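Local coordinates for oxidoreductase, 2OG-Fe oxygenase family protein, putative, expressed (Oryza sativa subsp. japonica, PDB 5XOI) that probably acts as an iron(II)- and 2-oxoglutarate-dependent dioxygenase of the AlkB family, at residues D162-Y168 with H199-K205; S39-Y43 with R75-Q81; Y8-G12 with D113-L117; I29-Q33 with L213-L219. All coordinates share one frame; numbering follows the deposited sequence.

Interaction 1. Residues D162-Y168 with H199-K205. With MN (manganese (II) ion), chain C.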
# COMPACT_ATOMS: atom_id res chain seq x y z
N ASP A 162 13.72 0.65 2.12
CA ASP A 162 14.00 -0.42 3.07
C ASP A 162 12.85 -1.43 3.14
O ASP A 162 11.68 -1.10 2.95
CB ASP A 162 14.23 0.16 4.46
CG ASP A 162 15.54 0.91 4.58
OD1 ASP A 162 16.51 0.55 3.86
OD2 ASP A 162 15.61 1.85 5.40
N THR A 163 13.21 -2.67 3.44
CA THR A 163 12.24 -3.75 3.56
C THR A 163 11.37 -3.57 4.80
O THR A 163 11.87 -3.18 5.86
CB THR A 163 12.98 -5.08 3.62
OG1 THR A 163 13.72 -5.26 2.41
CG2 THR A 163 12.01 -6.26 3.84
N ALA A 164 10.08 -3.86 4.66
CA ALA A 164 9.17 -3.91 5.80
C ALA A 164 8.87 -5.35 6.17
O ALA A 164 8.71 -6.19 5.28
CB ALA A 164 7.85 -3.20 5.49
N GLU A 165 8.80 -5.64 7.47
CA GLU A 165 8.21 -6.87 7.97
C GLU A 165 6.71 -6.62 8.09
O GLU A 165 6.28 -5.79 8.90
CB GLU A 165 8.85 -7.27 9.30
CG GLU A 165 10.34 -7.60 9.15
CD GLU A 165 11.02 -8.05 10.43
OE1 GLU A 165 10.34 -8.61 11.32
OE2 GLU A 165 12.25 -7.86 10.55
N PHE A 166 5.91 -7.30 7.26
CA PHE A 166 4.48 -7.03 7.11
C PHE A 166 3.70 -8.15 7.77
O PHE A 166 3.92 -9.33 7.46
CB PHE A 166 4.13 -6.90 5.62
CG PHE A 166 2.69 -6.56 5.33
CD1 PHE A 166 2.24 -5.25 5.38
CD2 PHE A 166 1.79 -7.56 4.96
CE1 PHE A 166 0.92 -4.93 5.09
CE2 PHE A 166 0.46 -7.23 4.66
CZ PHE A 166 0.03 -5.92 4.73
N LEU A 167 2.81 -7.80 8.70
CA LEU A 167 1.99 -8.78 9.40
C LEU A 167 0.61 -8.83 8.77
O LEU A 167 0.07 -7.80 8.35
CB LEU A 167 1.85 -8.41 10.89
CG LEU A 167 2.92 -8.85 11.90
CD1 LEU A 167 4.32 -8.83 11.35
CD2 LEU A 167 2.82 -7.98 13.14
N TYR A 168 0.01 -10.03 8.73
CA TYR A 168 -1.36 -10.14 8.24
C TYR A 168 -2.05 -11.34 8.87
O TYR A 168 -1.42 -12.36 9.16
CB TYR A 168 -1.42 -10.24 6.71
CG TYR A 168 -0.65 -11.39 6.11
CD1 TYR A 168 0.73 -11.30 5.90
CD2 TYR A 168 -1.30 -12.56 5.72
CE1 TYR A 168 1.44 -12.36 5.32
CE2 TYR A 168 -0.60 -13.63 5.16
CZ TYR A 168 0.76 -13.52 4.97
OH TYR A 168 1.44 -14.59 4.41
N HIS A 199 -3.77 -6.13 9.28
CA HIS A 199 -2.42 -6.07 8.72
C HIS A 199 -1.69 -4.87 9.29
O HIS A 199 -2.29 -3.95 9.87
CB HIS A 199 -2.44 -6.01 7.19
CG HIS A 199 -3.21 -4.84 6.66
ND1 HIS A 199 -4.59 -4.85 6.55
CD2 HIS A 199 -2.81 -3.61 6.27
CE1 HIS A 199 -4.99 -3.68 6.10
NE2 HIS A 199 -3.93 -2.91 5.93
N GLY A 200 -0.37 -4.89 9.15
CA GLY A 200 0.42 -3.78 9.66
C GLY A 200 1.89 -4.00 9.38
O GLY A 200 2.29 -4.97 8.71
N VAL A 201 2.71 -3.10 9.91
CA VAL A 201 4.15 -3.11 9.67
C VAL A 201 4.82 -3.21 11.04
O VAL A 201 4.72 -2.28 11.85
CB VAL A 201 4.64 -1.88 8.89
CG1 VAL A 201 6.17 -1.86 8.84
CG2 VAL A 201 4.10 -1.91 7.45
N SER A 202 5.46 -4.35 11.32
CA SER A 202 6.05 -4.54 12.63
C SER A 202 7.46 -3.98 12.74
O SER A 202 7.93 -3.72 13.86
CB SER A 202 6.06 -6.03 12.99
OG SER A 202 6.75 -6.76 11.99
N ARG A 203 8.14 -3.79 11.62
CA ARG A 203 9.55 -3.42 11.63
C ARG A 203 9.96 -2.98 10.23
O ARG A 203 9.48 -3.53 9.24
CB ARG A 203 10.40 -4.61 12.08
CG ARG A 203 11.73 -4.28 12.68
CD ARG A 203 12.41 -5.60 13.05
NE ARG A 203 13.57 -5.43 13.92
CZ ARG A 203 14.68 -4.79 13.56
NH1 ARG A 203 14.76 -4.25 12.36
NH2 ARG A 203 15.69 -4.69 14.41
N ILE A 204 10.84 -1.99 10.17
CA ILE A 204 11.57 -1.64 8.96
C ILE A 204 12.98 -2.19 9.12
O ILE A 204 13.62 -1.96 10.15
CB ILE A 204 11.59 -0.12 8.72
CG1 ILE A 204 10.18 0.50 8.75
CG2 ILE A 204 12.33 0.20 7.42
CD1 ILE A 204 9.23 -0.01 7.66
N LYS A 205 13.45 -2.95 8.13
CA LYS A 205 14.80 -3.51 8.18
C LYS A 205 15.80 -2.46 7.72
O LYS A 205 15.79 -2.09 6.54
CB LYS A 205 14.91 -4.76 7.29
CG LYS A 205 13.97 -5.90 7.67
CD LYS A 205 14.21 -7.11 6.78
CE LYS A 205 13.43 -8.33 7.23
NZ LYS A 205 13.73 -8.68 8.64
MN MN C . -3.96 -0.70 5.82
O HOH W 1 -3.58 -0.79 3.52

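Interaction 2. Residues S39-Y43 with R75-Q81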
# COMPACT_ATOMS: atom_id res chain seq x y z
N SER A 39 2.03 21.82 -1.27
CA SER A 39 0.71 21.88 -0.65
C SER A 39 0.08 20.49 -0.59
O SER A 39 0.09 19.74 -1.57
CB SER A 39 -0.18 22.84 -1.44
OG SER A 39 -1.45 22.99 -0.82
N GLY A 40 -0.46 20.15 0.58
CA GLY A 40 -1.01 18.82 0.74
C GLY A 40 0.04 17.74 0.86
O GLY A 40 -0.24 16.57 0.55
N GLY A 41 1.25 18.09 1.31
CA GLY A 41 2.34 17.14 1.45
C GLY A 41 2.31 16.38 2.76
O GLY A 41 1.31 16.35 3.48
N PHE A 42 3.45 15.77 3.08
CA PHE A 42 3.55 14.87 4.23
C PHE A 42 3.27 15.59 5.54
O PHE A 42 3.64 16.76 5.73
CB PHE A 42 4.93 14.24 4.28
CG PHE A 42 5.13 13.11 3.31
CD1 PHE A 42 4.64 11.84 3.59
CD2 PHE A 42 5.79 13.31 2.12
CE1 PHE A 42 4.83 10.79 2.69
CE2 PHE A 42 5.97 12.28 1.21
CZ PHE A 42 5.48 11.02 1.50
N TYR A 43 2.61 14.89 6.46
CA TYR A 43 2.43 15.38 7.82
C TYR A 43 2.41 14.18 8.75
O TYR A 43 2.22 13.04 8.32
CB TYR A 43 1.15 16.19 8.00
CG TYR A 43 -0.13 15.39 7.87
CD1 TYR A 43 -0.63 15.05 6.61
CD2 TYR A 43 -0.86 14.99 9.00
CE1 TYR A 43 -1.81 14.34 6.47
CE2 TYR A 43 -2.06 14.27 8.87
CZ TYR A 43 -2.52 13.96 7.60
OH TYR A 43 -3.69 13.27 7.43
N ARG A 75 -7.79 18.18 3.29
CA ARG A 75 -7.36 17.93 4.66
C ARG A 75 -7.99 18.98 5.56
O ARG A 75 -7.86 20.18 5.29
CB ARG A 75 -5.84 18.00 4.80
CG ARG A 75 -5.08 16.89 4.14
CD ARG A 75 -4.13 17.47 3.11
NE ARG A 75 -3.07 18.29 3.71
CZ ARG A 75 -1.82 17.88 3.92
NH1 ARG A 75 -1.46 16.63 3.62
NH2 ARG A 75 -0.93 18.71 4.44
N PRO A 76 -8.70 18.58 6.62
CA PRO A 76 -9.34 19.58 7.49
C PRO A 76 -8.36 20.54 8.15
O PRO A 76 -8.65 21.74 8.23
CB PRO A 76 -10.07 18.72 8.53
CG PRO A 76 -10.35 17.46 7.83
CD PRO A 76 -9.15 17.22 6.94
N PHE A 77 -7.19 20.06 8.61
CA PHE A 77 -6.35 20.89 9.47
C PHE A 77 -5.71 22.05 8.73
O PHE A 77 -5.43 23.08 9.34
CB PHE A 77 -5.29 20.03 10.16
CG PHE A 77 -4.27 19.43 9.22
CD1 PHE A 77 -4.48 18.20 8.64
CD2 PHE A 77 -3.08 20.10 8.96
CE1 PHE A 77 -3.54 17.65 7.79
CE2 PHE A 77 -2.14 19.55 8.11
CZ PHE A 77 -2.37 18.33 7.52
N ASP A 78 -5.45 21.92 7.42
CA ASP A 78 -4.90 23.05 6.67
C ASP A 78 -5.65 23.38 5.39
O ASP A 78 -5.22 24.28 4.66
CB ASP A 78 -3.40 22.83 6.36
CG ASP A 78 -3.13 21.62 5.44
OD1 ASP A 78 -4.07 20.95 4.99
OD2 ASP A 78 -1.93 21.35 5.18
N GLY A 79 -6.77 22.71 5.11
CA GLY A 79 -7.55 23.02 3.93
C GLY A 79 -6.94 22.64 2.60
O GLY A 79 -7.53 22.95 1.56
N ALA A 80 -5.80 21.95 2.58
CA ALA A 80 -5.15 21.63 1.32
C ALA A 80 -5.89 20.53 0.57
O ALA A 80 -6.34 19.55 1.17
CB ALA A 80 -3.70 21.20 1.55
N GLN A 81 -6.00 20.69 -0.74
CA GLN A 81 -6.51 19.57 -1.52
C GLN A 81 -5.36 18.64 -1.89
O GLN A 81 -4.27 19.10 -2.25
CB GLN A 81 -7.19 20.07 -2.79
CG GLN A 81 -7.72 18.95 -3.68
CD GLN A 81 -8.54 19.46 -4.85
OE1 GLN A 81 -9.08 20.57 -4.82
NE2 GLN A 81 -8.65 18.65 -5.90
O HOH W 2 -2.05 21.00 -3.28
O HOH W 3 -0.42 21.87 2.90
O HOH W 4 1.76 19.04 5.56

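Interaction 3. Residues Y8-G12 with D113-L117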
# COMPACT_ATOMS: atom_id res chain seq x y z
N TYR A 8 1.36 -16.75 -3.89
CA TYR A 8 -0.00 -16.82 -3.38
C TYR A 8 0.05 -16.91 -1.86
O TYR A 8 0.60 -17.87 -1.31
CB TYR A 8 -0.69 -18.05 -3.97
CG TYR A 8 -2.10 -18.29 -3.54
CD1 TYR A 8 -2.39 -19.09 -2.44
CD2 TYR A 8 -3.16 -17.75 -4.25
CE1 TYR A 8 -3.70 -19.33 -2.05
CE2 TYR A 8 -4.47 -17.99 -3.87
CZ TYR A 8 -4.73 -18.78 -2.78
OH TYR A 8 -6.03 -19.02 -2.41
N LEU A 9 -0.49 -15.90 -1.17
CA LEU A 9 -0.41 -15.89 0.28
C LEU A 9 -1.66 -16.45 0.95
O LEU A 9 -1.56 -17.04 2.02
CB LEU A 9 -0.17 -14.46 0.79
CG LEU A 9 1.11 -13.76 0.34
CD1 LEU A 9 1.33 -12.52 1.18
CD2 LEU A 9 2.30 -14.70 0.42
N ARG A 10 -2.81 -16.26 0.33
CA ARG A 10 -4.10 -16.75 0.78
C ARG A 10 -5.12 -16.32 -0.26
O ARG A 10 -4.78 -15.53 -1.16
CB ARG A 10 -4.46 -16.22 2.18
CG ARG A 10 -4.05 -14.82 2.48
CD ARG A 10 -4.48 -14.50 3.91
NE ARG A 10 -5.93 -14.28 3.97
CZ ARG A 10 -6.64 -14.28 5.09
NH1 ARG A 10 -6.04 -14.47 6.26
NH2 ARG A 10 -7.95 -14.07 5.04
N PRO A 11 -6.36 -16.81 -0.20
CA PRO A 11 -7.32 -16.47 -1.26
C PRO A 11 -7.47 -14.96 -1.46
O PRO A 11 -7.75 -14.21 -0.52
CB PRO A 11 -8.61 -17.14 -0.78
CG PRO A 11 -8.13 -18.34 -0.03
CD PRO A 11 -6.89 -17.87 0.69
N GLY A 12 -7.21 -14.52 -2.69
CA GLY A 12 -7.29 -13.12 -3.03
C GLY A 12 -6.13 -12.28 -2.54
O GLY A 12 -6.25 -11.05 -2.50
N ASP A 113 -12.90 -23.51 -7.12
CA ASP A 113 -13.26 -22.42 -8.00
C ASP A 113 -12.01 -21.69 -8.50
O ASP A 113 -10.97 -21.67 -7.84
CB ASP A 113 -14.16 -21.41 -7.29
CG ASP A 113 -15.49 -22.02 -6.86
OD1 ASP A 113 -15.76 -23.18 -7.22
OD2 ASP A 113 -16.25 -21.32 -6.15
N VAL A 114 -12.13 -21.10 -9.68
CA VAL A 114 -11.11 -20.20 -10.21
C VAL A 114 -11.15 -18.89 -9.44
O VAL A 114 -12.21 -18.26 -9.32
CB VAL A 114 -11.33 -19.95 -11.71
CG1 VAL A 114 -10.28 -19.00 -12.28
CG2 VAL A 114 -11.37 -21.27 -12.48
N GLU A 115 -10.00 -18.45 -8.93
CA GLU A 115 -9.93 -17.18 -8.23
C GLU A 115 -9.68 -16.03 -9.20
O GLU A 115 -9.01 -16.20 -10.23
CB GLU A 115 -8.84 -17.19 -7.17
CG GLU A 115 -9.18 -17.92 -5.89
CD GLU A 115 -8.10 -17.76 -4.83
OE1 GLU A 115 -7.58 -16.64 -4.68
OE2 GLU A 115 -7.76 -18.76 -4.17
N GLU A 116 -10.21 -14.87 -8.86
CA GLU A 116 -10.08 -13.70 -9.71
C GLU A 116 -10.29 -12.46 -8.86
O GLU A 116 -11.31 -12.35 -8.17
CB GLU A 116 -11.10 -13.73 -10.85
CG GLU A 116 -10.79 -12.79 -11.98
CD GLU A 116 -11.74 -12.98 -13.16
OE1 GLU A 116 -12.86 -13.49 -12.96
OE2 GLU A 116 -11.35 -12.65 -14.30
N LEU A 117 -9.34 -11.54 -8.91
CA LEU A 117 -9.48 -10.28 -8.19
C LEU A 117 -10.34 -9.31 -8.99
O LEU A 117 -10.18 -9.20 -10.21
CB LEU A 117 -8.12 -9.66 -7.95
CG LEU A 117 -7.26 -10.35 -6.88
CD1 LEU A 117 -5.79 -10.09 -7.18
CD2 LEU A 117 -7.64 -9.85 -5.49

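Interaction 4. Residues I29-Q33 with L213-L219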
# COMPACT_ATOMS: atom_id res chain seq x y z
N ILE A 29 9.54 7.64 -6.49
CA ILE A 29 10.20 8.38 -5.42
C ILE A 29 10.28 9.86 -5.77
O ILE A 29 9.94 10.72 -4.95
CB ILE A 29 11.61 7.81 -5.16
CG1 ILE A 29 11.56 6.35 -4.70
CG2 ILE A 29 12.37 8.71 -4.15
CD1 ILE A 29 10.94 6.14 -3.34
N ARG A 30 10.73 10.18 -6.98
CA ARG A 30 10.90 11.58 -7.35
C ARG A 30 9.57 12.33 -7.31
O ARG A 30 9.50 13.45 -6.79
CB ARG A 30 11.56 11.68 -8.72
CG ARG A 30 13.07 11.41 -8.68
CD ARG A 30 13.71 11.59 -10.05
NE ARG A 30 15.15 11.35 -10.03
CZ ARG A 30 15.85 10.93 -11.07
NH1 ARG A 30 15.24 10.68 -12.23
NH2 ARG A 30 17.16 10.74 -10.97
N ARG A 31 8.49 11.71 -7.82
CA ARG A 31 7.18 12.37 -7.76
C ARG A 31 6.72 12.57 -6.32
O ARG A 31 6.17 13.62 -5.98
CB ARG A 31 6.14 11.57 -8.54
CG ARG A 31 6.31 11.63 -10.05
CD ARG A 31 5.34 10.67 -10.71
NE ARG A 31 5.49 10.63 -12.16
CZ ARG A 31 4.71 11.30 -13.00
NH1 ARG A 31 3.74 12.08 -12.53
NH2 ARG A 31 4.91 11.21 -14.30
N CYS A 32 6.92 11.56 -5.47
CA CYS A 32 6.50 11.67 -4.08
C CYS A 32 7.38 12.64 -3.29
O CYS A 32 6.90 13.30 -2.37
CB CYS A 32 6.52 10.28 -3.44
SG CYS A 32 5.20 9.19 -3.94
N GLN A 33 8.66 12.76 -3.65
CA GLN A 33 9.50 13.76 -3.01
C GLN A 33 8.98 15.17 -3.27
O GLN A 33 8.93 16.00 -2.37
CB GLN A 33 10.95 13.63 -3.49
CG GLN A 33 11.68 12.46 -2.91
CD GLN A 33 13.02 12.24 -3.56
OE1 GLN A 33 13.22 12.58 -4.73
NE2 GLN A 33 13.96 11.67 -2.81
N LEU A 213 18.89 2.48 -6.07
CA LEU A 213 17.72 3.32 -5.83
C LEU A 213 18.05 4.46 -4.88
O LEU A 213 17.66 5.61 -5.12
CB LEU A 213 16.57 2.47 -5.28
CG LEU A 213 15.28 3.25 -5.02
CD1 LEU A 213 14.80 3.90 -6.31
CD2 LEU A 213 14.21 2.34 -4.42
N THR A 214 18.76 4.17 -3.79
CA THR A 214 19.19 5.22 -2.88
C THR A 214 20.00 6.28 -3.63
O THR A 214 19.82 7.48 -3.41
CB THR A 214 20.02 4.62 -1.75
OG1 THR A 214 19.21 3.71 -1.00
CG2 THR A 214 20.55 5.71 -0.83
N ASP A 215 20.86 5.83 -4.55
CA ASP A 215 21.76 6.73 -5.27
C ASP A 215 21.02 7.52 -6.34
O ASP A 215 21.20 8.74 -6.45
CB ASP A 215 22.89 5.93 -5.91
CG ASP A 215 24.05 5.66 -4.96
OD1 ASP A 215 23.94 6.00 -3.76
OD2 ASP A 215 25.07 5.11 -5.42
N GLU A 216 20.22 6.84 -7.16
CA GLU A 216 19.60 7.54 -8.28
C GLU A 216 18.45 8.42 -7.83
O GLU A 216 18.27 9.53 -8.35
CB GLU A 216 19.14 6.53 -9.34
CG GLU A 216 20.29 5.78 -9.99
CD GLU A 216 19.83 4.82 -11.06
OE1 GLU A 216 18.71 5.02 -11.59
OE2 GLU A 216 20.59 3.87 -11.38
N ALA A 217 17.66 7.96 -6.86
CA ALA A 217 16.50 8.70 -6.38
C ALA A 217 16.81 9.60 -5.19
O ALA A 217 15.92 10.33 -4.75
CB ALA A 217 15.37 7.73 -6.01
N LYS A 218 18.03 9.56 -4.67
CA LYS A 218 18.41 10.31 -3.46
C LYS A 218 17.43 10.03 -2.33
O LYS A 218 16.89 10.95 -1.69
CB LYS A 218 18.52 11.81 -3.75
CG LYS A 218 19.59 12.17 -4.79
CD LYS A 218 20.93 11.50 -4.47
CE LYS A 218 21.93 11.67 -5.61
NZ LYS A 218 23.01 10.62 -5.57
N LEU A 219 17.20 8.74 -2.07
CA LEU A 219 16.22 8.30 -1.09
C LEU A 219 16.79 8.38 0.32
O LEU A 219 17.88 7.86 0.58
CB LEU A 219 15.79 6.87 -1.39
CG LEU A 219 14.34 6.42 -1.28
CD1 LEU A 219 14.31 4.98 -0.80
CD2 LEU A 219 13.51 7.31 -0.36

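Interaction 1. Residues D162-Y168 with H199-K205
The rings of F166 and H199 meet by their rims, without stacking, their centroids 5.9 Å apart. V201 CG2 borders the F166 ring close to its plane, while H199 CB comes obliquely to F166 CZ at 3.5 Å. F166 holds CG anti to its backbone N (chi1 -178°), which lays CD1 3.3 Å from G200 O; A164, V201 and I204 share this apolar face. On the face of E165 and K205 the contact is polar: K205 NZ reaches E165 OE2 at 2.6 Å, a salt bridge made from above the carboxylate plane, and the charge of R203 lies nearby without an N-H aimed at the acid. S202 suits its place by donating twice to E165 O, from N at 2.9 Å and from OG at 3.3 Å, the hydroxyl standing above the carbonyl plane. The backbones pair antiparallel, as in L167 N to G200 O. H199 NE2 binds the manganese ion at 2.2 Å, and ND1, bonded to I197 O, fixes the ring's rotation. With H139 and D141 it forms the HxD...H facial triad of the double-stranded beta-helix in 2-oxoglutarate dioxygenases, manganese probably standing in for iron.

Interaction 2. Residues S39-Y43 with R75-Q81
G40 and A80 bring two irregular loops together, their CA atoms 5.0 Å apart, and G40 turns there with a positive phi (74°) that glycine adopts easily. A80, small enough to come this close, sets its methyl against the G40 backbone. R75 does most of the gripping. A chain bent at chi2 and chi3 swings its guanidinium between the loops, with G40 CA 3.4 Å above the centre of one face and F77 CZ over the opposite face, nearer the rim. NH1 donates to G41 O at 2.8 Å, in the carbonyl plane. Along another edge NE and NH2 hold D78 side-on, one nitrogen to each oxygen, with NH2 to OD2 at 2.9 Å. Both clasps fix the rotation of the guanidinium, and the buried positive charge has its counter-ion within its own loop. D78 OD1 also accepts from A80 N, closing an Asx turn that ties the acid to its place. Two waters extend the polar network: one links R75 NH2 to F42 O, the other joins G40 N to D78 OD2. Beyond the arginine, F77 directs its edge at the face of Y43, the centroids 4.7 Å apart and the planes at 51°, with F77 CE1 over the ring centre. The loop 39-43 leaves helix 22-37 and reaches strand 55-59, where Y43 bonds through its backbone to M57 and F42 packs on Q56 and M58; R75 touches N63 of strand 63-65.

Interaction 3. Residues Y8-G12 with D113-L117
E115 reaches across to Y8, P11 and G12 with a side chain that is extended beyond CG. Its CB points toward the facing segment, and with CG beside the backbone N (chi1 -77°) the CB and CG methylenes serve as a spacer, while the side chain also touches L104 of helix 87-106. CD arrives at the edge of the Y8 ring, in its plane, 3.4 Å from Y8 OH, with the carboxylate turned 55° from the ring. The two oxygens then divide their work. OE2 takes the hydroxyl of Y8 in a very short hydrogen bond of 2.5 Å, and lies 3.4 Å from Y8 CE2. OE1 accepts from G12 N at 2.9 Å, met on the syn side but out of the carboxylate plane, and passes P11 CA at 3.4 Å. Glutamate suits this place because one carboxylate can serve a phenol and a backbone N-H together. P11 and G12 link strands 6-10 and 13-16, a beta-hairpin at the margin of the large antiparallel sheet, and their backbone angles match the central positions of a type II turn, in which glycine readily takes the positive phi. The tyrosine stretches CG anti to its N (chi1 180°), bringing the hydroxyl over to the acid, and R10 O lies 3.6 Å above one face of its ring, toward the rim. Two residues on from the glutamate, L117 sets CD2 against G12 O at 3.5 Å, while its N bonds to N101 of helix 87-106.

Interaction 4. Residues I29-Q33 with L213-L219
I29 and L219 cross at about a right angle, with I29 CD1 4.0 Å from L219 CG. The branched isoleucine divides its carbons between partners: CG2 lies against the methyl of A217 at 3.7 Å, while CG1 turns to L213 CD1. CG2 stands anti to the backbone N, which aims that methyl at A217. The small alanine lets I29 pack on its methyl where the CA atoms of R30 and A217 are 6.4 Å apart. The two short helical segments are inclined at 54°, with axes a wide 11.5 Å apart. The C-terminal end of helix 211-217 lies at this contact. K218 takes a positive phi, and L219 N returns to T214 O, the 6-to-1 bond that is one mark of a Schellman ending. Carbonyls at such an end lack the usual helical N-H partners, and helix 22-37 supplies side-chain donors. Q33, extended beyond CG, lies beside the I29 cluster and sends NE2 to A217 O at 3.1 Å, close to the axis of that carbonyl but with a bent N-H; a weak bond from the same nitrogen reaches K218 O at 3.2 Å. R30, extended from CG to NE, reaches one residue earlier on the helix end, and its NH2 gives a weak bond to E216 O at 3.1 Å, where its positive charge would probably suit the negative end of the helix dipole. The carboxylate of E216 bonds to H22, and K218 NZ folds back to D215 O at 2.8 Å.

Overall arrangement
From the N terminus, 8-12 opens interaction 3 and 29-33 opens interaction 4, before 39-43 meets 75-81 in interaction 2, a loop nested within both. Segment 113-117 then closes interaction 3 while interaction 4 is still open, so these two cross. Interaction 1 opens and closes between 162 and 205, inside the loop that 213-219 at last completes. Interaction 1 joins two strands of the four-stranded sheet; interaction 3 fastens the first hairpin to the loop after helix 87-106; interaction 4 binds two helices; interaction 2 joins two connecting loops. Y168 packs on L9 and R10, linking interactions 1 and 3, and F42 on C32 links 2 and 4.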